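Local coordinates for protein tyrosine--tRNA ligase (Archaeoglobus fulgidus, PDB 2CYB) that binds L-tyrosine and probably attaches it to tRNA(Tyr) in two steps, first activating the amino acid with ATP and then transferring it to the acceptor end, at residues R119-D124 / P159-L164; V278-A281 / E285-E288. One frame throughout, in Å; residues are numbered along the deposited sequence.

Contact 1 (R119-D124 / P159-L164); sequences RDYVLD and PLMQAL. With TYR (tyrosine), chain C.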
ATOM      1  N   ARG A 119      -8.293   2.970  13.171  1.00 31.67           N
ATOM      2  CA  ARG A 119      -9.055   1.974  12.427  1.00 34.87           C
ATOM      3  C   ARG A 119      -9.878   2.541  11.276  1.00 29.72           C
ATOM      4  O   ARG A 119      -9.908   1.965  10.186  1.00 35.09           O
ATOM      5  CB  ARG A 119      -9.987   1.206  13.362  1.00 41.15           C
ATOM      6  CG  ARG A 119     -10.802   0.138  12.646  1.00 41.46           C
ATOM      7  CD  ARG A 119     -12.107  -0.148  13.364  1.00 54.58           C
ATOM      8  NE  ARG A 119     -12.874  -1.188  12.686  1.00 59.64           N
ATOM      9  CZ  ARG A 119     -12.539  -2.474  12.680  1.00 61.02           C
ATOM     10  NH1 ARG A 119     -13.292  -3.355  12.036  1.00 61.21           N
ATOM     11  NH2 ARG A 119     -11.456  -2.879  13.332  1.00 56.73           N
ATOM     12  N   ASP A 120     -10.563   3.655  11.514  1.00 30.88           N
ATOM     13  CA  ASP A 120     -11.375   4.256  10.462  1.00 34.42           C
ATOM     14  C   ASP A 120     -10.527   4.764   9.302  1.00 30.90           C
ATOM     15  O   ASP A 120     -10.919   4.654   8.138  1.00 29.99           O
ATOM     16  CB  ASP A 120     -12.215   5.411  11.011  1.00 38.35           C
ATOM     17  CG  ASP A 120     -13.503   4.937  11.654  1.00 49.71           C
ATOM     18  OD1 ASP A 120     -14.296   5.794  12.096  1.00 55.28           O
ATOM     19  OD2 ASP A 120     -13.723   3.709  11.710  1.00 54.01           O
ATOM     20  N   TYR A 121      -9.367   5.321   9.618  1.00 26.23           N
ATOM     21  CA  TYR A 121      -8.496   5.836   8.565  1.00 29.63           C
ATOM     22  C   TYR A 121      -7.866   4.702   7.754  1.00 27.08           C
ATOM     23  O   TYR A 121      -7.827   4.758   6.526  1.00 29.02           O
ATOM     24  CB  TYR A 121      -7.391   6.698   9.157  1.00 32.53           C
ATOM     25  CG  TYR A 121      -6.529   7.366   8.107  1.00 25.28           C
ATOM     26  CD1 TYR A 121      -6.852   8.629   7.603  1.00 25.94           C
ATOM     27  CD2 TYR A 121      -5.378   6.739   7.633  1.00 26.38           C
ATOM     28  CE1 TYR A 121      -6.033   9.258   6.654  1.00 29.97           C
ATOM     29  CE2 TYR A 121      -4.555   7.356   6.678  1.00 28.05           C
ATOM     30  CZ  TYR A 121      -4.884   8.611   6.200  1.00 28.86           C
ATOM     31  OH  TYR A 121      -4.036   9.222   5.298  1.00 29.34           O
ATOM     32  N   VAL A 122      -7.380   3.670   8.431  1.00 27.90           N
ATOM     33  CA  VAL A 122      -6.766   2.559   7.707  1.00 30.36           C
ATOM     34  C   VAL A 122      -7.784   1.854   6.819  1.00 28.43           C
ATOM     35  O   VAL A 122      -7.476   1.459   5.695  1.00 25.01           O
ATOM     36  CB  VAL A 122      -6.116   1.539   8.669  1.00 36.32           C
ATOM     37  CG1 VAL A 122      -4.997   2.207   9.442  1.00 36.09           C
ATOM     38  CG2 VAL A 122      -7.151   0.970   9.615  1.00 46.99           C
ATOM     39  N   LEU A 123      -9.010   1.711   7.304  1.00 27.63           N
ATOM     40  CA  LEU A 123     -10.028   1.065   6.500  1.00 28.72           C
ATOM     41  C   LEU A 123     -10.271   1.891   5.234  1.00 28.33           C
ATOM     42  O   LEU A 123     -10.455   1.330   4.145  1.00 29.26           O
ATOM     43  CB  LEU A 123     -11.313   0.905   7.315  1.00 30.47           C
ATOM     44  CG  LEU A 123     -12.270  -0.244   6.986  1.00 46.71           C
ATOM     45  CD1 LEU A 123     -11.552  -1.424   6.338  1.00 39.19           C
ATOM     46  CD2 LEU A 123     -12.919  -0.682   8.294  1.00 48.23           C
ATOM     47  N   ASP A 124     -10.256   3.219   5.362  1.00 26.49           N
ATOM     48  CA  ASP A 124     -10.453   4.079   4.194  1.00 25.99           C
ATOM     49  C   ASP A 124      -9.307   3.901   3.199  1.00 25.75           C
ATOM     50  O   ASP A 124      -9.518   3.942   1.980  1.00 23.86           O
ATOM     51  CB  ASP A 124     -10.539   5.548   4.607  1.00 27.16           C
ATOM     52  CG  ASP A 124     -11.940   5.956   5.014  1.00 35.03           C
ATOM     53  OD1 ASP A 124     -12.079   7.032   5.626  1.00 30.35           O
ATOM     54  OD2 ASP A 124     -12.894   5.207   4.715  1.00 34.36           O
ATOM     55  N   PRO A 159      -0.036   8.503  -2.060  1.00 23.17           N
ATOM     56  CA  PRO A 159      -1.080   9.374  -2.620  1.00 23.53           C
ATOM     57  C   PRO A 159      -2.475   9.121  -2.070  1.00 22.73           C
ATOM     58  O   PRO A 159      -3.254  10.050  -1.891  1.00 23.27           O
ATOM     59  CB  PRO A 159      -0.994   9.109  -4.127  1.00 22.25           C
ATOM     60  CG  PRO A 159      -0.548   7.664  -4.176  1.00 22.12           C
ATOM     61  CD  PRO A 159       0.520   7.617  -3.099  1.00 22.85           C
ATOM     62  N   LEU A 160      -2.789   7.862  -1.804  1.00 24.16           N
ATOM     63  CA  LEU A 160      -4.093   7.520  -1.259  1.00 26.07           C
ATOM     64  C   LEU A 160      -4.276   8.181   0.106  1.00 24.36           C
ATOM     65  O   LEU A 160      -5.341   8.721   0.413  1.00 23.56           O
ATOM     66  CB  LEU A 160      -4.222   6.004  -1.112  1.00 23.39           C
ATOM     67  CG  LEU A 160      -3.839   5.170  -2.336  1.00 33.19           C
ATOM     68  CD1 LEU A 160      -4.109   3.700  -2.033  1.00 30.27           C
ATOM     69  CD2 LEU A 160      -4.629   5.627  -3.556  1.00 32.88           C
ATOM     70  N   MET A 161      -3.226   8.139   0.916  1.00 25.11           N
ATOM     71  CA  MET A 161      -3.270   8.719   2.243  1.00 24.84           C
ATOM     72  C   MET A 161      -3.360  10.230   2.190  1.00 24.68           C
ATOM     73  O   MET A 161      -4.021  10.831   3.023  1.00 24.49           O
ATOM     74  CB  MET A 161      -2.048   8.287   3.052  1.00 21.46           C
ATOM     75  CG  MET A 161      -2.146   6.851   3.549  1.00 22.63           C
ATOM     76  SD  MET A 161      -0.698   6.395   4.514  1.00 29.02           S
ATOM     77  CE  MET A 161      -0.723   7.640   5.824  1.00 32.51           C
ATOM     78  N   GLN A 162      -2.687  10.845   1.223  1.00 22.56           N
ATOM     79  CA  GLN A 162      -2.754  12.294   1.093  1.00 25.96           C
ATOM     80  C   GLN A 162      -4.189  12.700   0.779  1.00 24.63           C
ATOM     81  O   GLN A 162      -4.718  13.643   1.368  1.00 25.70           O
ATOM     82  CB  GLN A 162      -1.831  12.791  -0.021  1.00 25.32           C
ATOM     83  CG  GLN A 162      -1.841  14.304  -0.161  1.00 27.34           C
ATOM     84  CD  GLN A 162      -0.680  14.813  -0.988  1.00 28.09           C
ATOM     85  OE1 GLN A 162       0.384  14.191  -1.027  1.00 21.76           O
ATOM     86  NE2 GLN A 162      -0.866  15.959  -1.633  1.00 27.90           N
ATOM     87  N   ALA A 163      -4.817  11.979  -0.144  1.00 22.78           N
ATOM     88  CA  ALA A 163      -6.198  12.264  -0.518  1.00 24.37           C
ATOM     89  C   ALA A 163      -7.092  12.099   0.708  1.00 30.57           C
ATOM     90  O   ALA A 163      -7.967  12.927   0.956  1.00 27.09           O
ATOM     91  CB  ALA A 163      -6.652  11.332  -1.634  1.00 25.30           C
ATOM     92  N   LEU A 164      -6.869  11.040   1.481  1.00 25.83           N
ATOM     93  CA  LEU A 164      -7.671  10.816   2.680  1.00 25.80           C
ATOM     94  C   LEU A 164      -7.437  11.851   3.766  1.00 29.78           C
ATOM     95  O   LEU A 164      -8.321  12.084   4.599  1.00 29.19           O
ATOM     96  CB  LEU A 164      -7.427   9.417   3.243  1.00 24.40           C
ATOM     97  CG  LEU A 164      -8.120   8.309   2.447  1.00 28.60           C
ATOM     98  CD1 LEU A 164      -7.637   6.940   2.941  1.00 25.88           C
ATOM     99  CD2 LEU A 164      -9.645   8.455   2.597  1.00 30.64           C
TER
HETATM  100  N   TYR C 401       2.821  15.481  -0.970  1.00 23.64           N
HETATM  101  CA  TYR C 401       3.240  16.727  -0.282  1.00 24.29           C
HETATM  102  C   TYR C 401       4.610  17.190  -0.773  1.00 28.77           C
HETATM  103  O   TYR C 401       5.083  18.226  -0.277  1.00 29.21           O
HETATM  104  CB  TYR C 401       3.258  16.490   1.231  1.00 27.15           C
HETATM  105  CG  TYR C 401       1.883  16.152   1.756  1.00 24.91           C
HETATM  106  CD1 TYR C 401       1.645  14.972   2.461  1.00 25.85           C
HETATM  107  CD2 TYR C 401       0.810  17.026   1.538  1.00 22.90           C
HETATM  108  CE1 TYR C 401       0.359  14.670   2.945  1.00 23.28           C
HETATM  109  CE2 TYR C 401      -0.459  16.739   2.007  1.00 26.77           C
HETATM  110  CZ  TYR C 401      -0.682  15.563   2.712  1.00 28.99           C
HETATM  111  OH  TYR C 401      -1.942  15.304   3.189  1.00 25.54           O
HETATM  112  OXT TYR C 401       5.182  16.521  -1.658  1.00 29.79           O
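Tyr121 reaches across from helix 119-131 to helix 154-168 and gives its phenol hydrogen to the backbone of Met161, OH to O at 2.8 Å. With CG anti to the backbone N (chi1 -175°), the ring is carried over to the partner helix and its hydroxyl meets the carbonyl from the side: the C=O...OH angle is 106°, and the hydroxyl oxygen is tilted out of the carbonyl plane. Obliquely to the ring, CE1 lies 3.7 Å from CB of Leu164 and CE2 3.9 Å from CE of Met161, whose chain bends at its last torsion. Tyr115 and His168 add edge-to-face ring contacts. Next along the helix, Val122 turns away and packs on Val122 of the second subunit, so the same helix serves the dimer interface. One turn on from Tyr121, Asp124 sets its CB 3.6 Å from CD1 of Leu164, while its OD1 is hydrogen-bonded to Tyr196 and His168. The two short segments run at 127° to each other, with axes 10.6 Å apart.

On the far side of helix 154-168, Gln162 points away from Tyr121 and takes a 2.8 Å hydrogen bond on OE1 from N of the bound tyrosine, its NE2 being tied to Gln180. A phenylalanine in place of Tyr121 would probably keep much of the ring packing but leave Met161 O without this hydroxyl donor. The chemistry is consistent with a second-shell part for Tyr121, whose hydroxyl holds the carbonyl just before the substrate-binding Gln162.

Contact 2 (V278-A281 / E285-E288); sequences VEYA and ELAE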
ATOM      1  N   VAL A 278      14.329  53.976  -5.662  1.00 40.97           N
ATOM      2  CA  VAL A 278      13.012  53.871  -6.264  1.00 39.16           C
ATOM      3  C   VAL A 278      12.205  52.894  -5.427  1.00 44.33           C
ATOM      4  O   VAL A 278      12.757  51.948  -4.858  1.00 42.67           O
ATOM      5  CB  VAL A 278      13.103  53.362  -7.720  1.00 38.88           C
ATOM      6  CG1 VAL A 278      13.819  52.015  -7.764  1.00 37.37           C
ATOM      7  CG2 VAL A 278      11.711  53.258  -8.320  1.00 46.78           C
ATOM      8  N   GLU A 279      10.902  53.133  -5.337  1.00 41.70           N
ATOM      9  CA  GLU A 279      10.027  52.266  -4.563  1.00 44.27           C
ATOM     10  C   GLU A 279       8.960  51.653  -5.460  1.00 44.81           C
ATOM     11  O   GLU A 279       8.394  52.327  -6.328  1.00 40.37           O
ATOM     12  CB  GLU A 279       9.364  53.060  -3.435  1.00 45.30           C
ATOM     13  CG  GLU A 279       8.486  52.230  -2.511  1.00 54.96           C
ATOM     14  CD  GLU A 279       7.825  53.069  -1.429  1.00 65.14           C
ATOM     15  OE1 GLU A 279       7.033  53.971  -1.777  1.00 67.38           O
ATOM     16  OE2 GLU A 279       8.095  52.828  -0.232  1.00 56.09           O
ATOM     17  N   TYR A 280       8.695  50.367  -5.261  1.00 32.08           N
ATOM     18  CA  TYR A 280       7.681  49.685  -6.047  1.00 35.37           C
ATOM     19  C   TYR A 280       6.573  49.211  -5.126  1.00 42.07           C
ATOM     20  O   TYR A 280       6.824  48.491  -4.156  1.00 35.28           O
ATOM     21  CB  TYR A 280       8.288  48.508  -6.803  1.00 36.56           C
ATOM     22  CG  TYR A 280       9.330  48.937  -7.807  1.00 30.30           C
ATOM     23  CD1 TYR A 280      10.689  48.899  -7.492  1.00 32.45           C
ATOM     24  CD2 TYR A 280       8.956  49.397  -9.070  1.00 37.06           C
ATOM     25  CE1 TYR A 280      11.654  49.310  -8.409  1.00 35.97           C
ATOM     26  CE2 TYR A 280       9.911  49.809  -9.998  1.00 36.75           C
ATOM     27  CZ  TYR A 280      11.259  49.763  -9.659  1.00 35.14           C
ATOM     28  OH  TYR A 280      12.207  50.171 -10.565  1.00 35.21           O
ATOM     29  N   ALA A 281       5.350  49.629  -5.434  1.00 33.03           N
ATOM     30  CA  ALA A 281       4.191  49.271  -4.631  1.00 36.52           C
ATOM     31  C   ALA A 281       3.491  48.018  -5.139  1.00 36.63           C
ATOM     32  O   ALA A 281       2.574  47.513  -4.495  1.00 38.63           O
ATOM     33  CB  ALA A 281       3.210  50.442  -4.595  1.00 34.69           C
ATOM     34  N   GLU A 285       4.597  46.762 -11.363  1.00 34.23           N
ATOM     35  CA  GLU A 285       5.376  47.989 -11.546  1.00 38.93           C
ATOM     36  C   GLU A 285       6.860  47.627 -11.616  1.00 39.52           C
ATOM     37  O   GLU A 285       7.600  48.122 -12.466  1.00 36.96           O
ATOM     38  CB  GLU A 285       5.154  48.949 -10.371  1.00 43.26           C
ATOM     39  CG  GLU A 285       3.747  49.516 -10.257  1.00 54.76           C
ATOM     40  CD  GLU A 285       3.551  50.339  -8.993  1.00 59.01           C
ATOM     41  OE1 GLU A 285       2.431  50.848  -8.783  1.00 70.89           O
ATOM     42  OE2 GLU A 285       4.517  50.476  -8.208  1.00 58.07           O
ATOM     43  N   LEU A 286       7.280  46.758 -10.703  1.00 35.86           N
ATOM     44  CA  LEU A 286       8.663  46.306 -10.637  1.00 32.49           C
ATOM     45  C   LEU A 286       9.001  45.558 -11.919  1.00 35.52           C
ATOM     46  O   LEU A 286       9.992  45.860 -12.581  1.00 35.93           O
ATOM     47  CB  LEU A 286       8.845  45.395  -9.416  1.00 33.88           C
ATOM     48  CG  LEU A 286      10.240  44.906  -9.013  1.00 37.23           C
ATOM     49  CD1 LEU A 286      10.147  44.171  -7.686  1.00 47.77           C
ATOM     50  CD2 LEU A 286      10.812  43.994 -10.072  1.00 41.12           C
ATOM     51  N   ALA A 287       8.164  44.592 -12.281  1.00 34.83           N
ATOM     52  CA  ALA A 287       8.394  43.810 -13.490  1.00 40.15           C
ATOM     53  C   ALA A 287       8.462  44.702 -14.720  1.00 34.10           C
ATOM     54  O   ALA A 287       9.301  44.504 -15.599  1.00 38.88           O
ATOM     55  CB  ALA A 287       7.290  42.768 -13.661  1.00 41.97           C
ATOM     56  N   GLU A 288       7.569  45.685 -14.779  1.00 36.55           N
ATOM     57  CA  GLU A 288       7.529  46.608 -15.905  1.00 46.53           C
ATOM     58  C   GLU A 288       8.868  47.327 -16.057  1.00 43.96           C
ATOM     59  O   GLU A 288       9.399  47.438 -17.163  1.00 43.24           O
ATOM     60  CB  GLU A 288       6.408  47.630 -15.704  1.00 54.88           C
ATOM     61  CG  GLU A 288       5.456  47.759 -16.891  1.00 72.55           C
ATOM     62  CD  GLU A 288       4.583  46.526 -17.091  1.00 80.67           C
ATOM     63  OE1 GLU A 288       5.135  45.428 -17.315  1.00 84.71           O
ATOM     64  OE2 GLU A 288       3.340  46.660 -17.026  1.00 80.10           O
TER
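The two-stranded antiparallel sheet 266-268/278-280 and the helix that follows it, 283-292, meet here: strand 278-280 leads through a short connection into the helix, and the first turn of that helix packs against the end of the strand. This small hairpin and its helix belong to the part of the chain after the KMSKS motif, which in archaeal relatives recognises the anticodon.

Tyr280 supplies the apolar half of the contact. Its CB points toward the helix, and with CG anti to the carbonyl carbon (chi1 -63°) the ring lies alongside the backbone between Glu285 and Leu286. Leu286 sits over one face, its CA 3.9 Å from the ring centroid in a CH-pi contact, and the ring's closest approach to Leu286 is CD2 of Tyr280 to that same CA, 3.5 Å. The leucine side chain continues over this face, CB lying 3.9 Å from Tyr280 CG and CG placed toward the rim of the ring, so that the two side chains cross at about a right angle. Beyond the contact Leu286 packs on Leu252 and Ala255 of helix 250-263, and both Tyr280 and Leu286 touch Leu295. The phenol oxygen of Tyr280 is hydrogen-bonded to Asp289, farther along helix 283-292, holding the ring at its hydroxyl end as well.

The polar half lies at the exposed margin, where the strand has just ended. Glu285 has its backbone N hydrogen-bonded to Ser282 OG, while its side chain, extended beyond CG, reaches back to the turn. There OE2 accepts the N-H of Ala281 at 3.0 Å, with an N-H...O angle of 150°, the nitrogen lying above the carboxylate plane.

In the fold
The two contacts lie on opposite sides of the chain's centre, about 47 Å apart between centres and about 30 Å between nearest atoms, with no touch. They come in series: contact 1 is complete before contact 2 opens, and they share no helix, strand or sheet, though both belong to the same class I synthetase chain. Contact 1 joins two helices of the catalytic, Rossmann-fold part, between the bound tyrosine and the second subunit. Contact 2 ties a two-stranded hairpin to its following helix, far from the tyrosine pocket. That separation is consistent with amino-acid selection at one end of the subunit and, as in archaeal relatives, anticodon recognition toward the other.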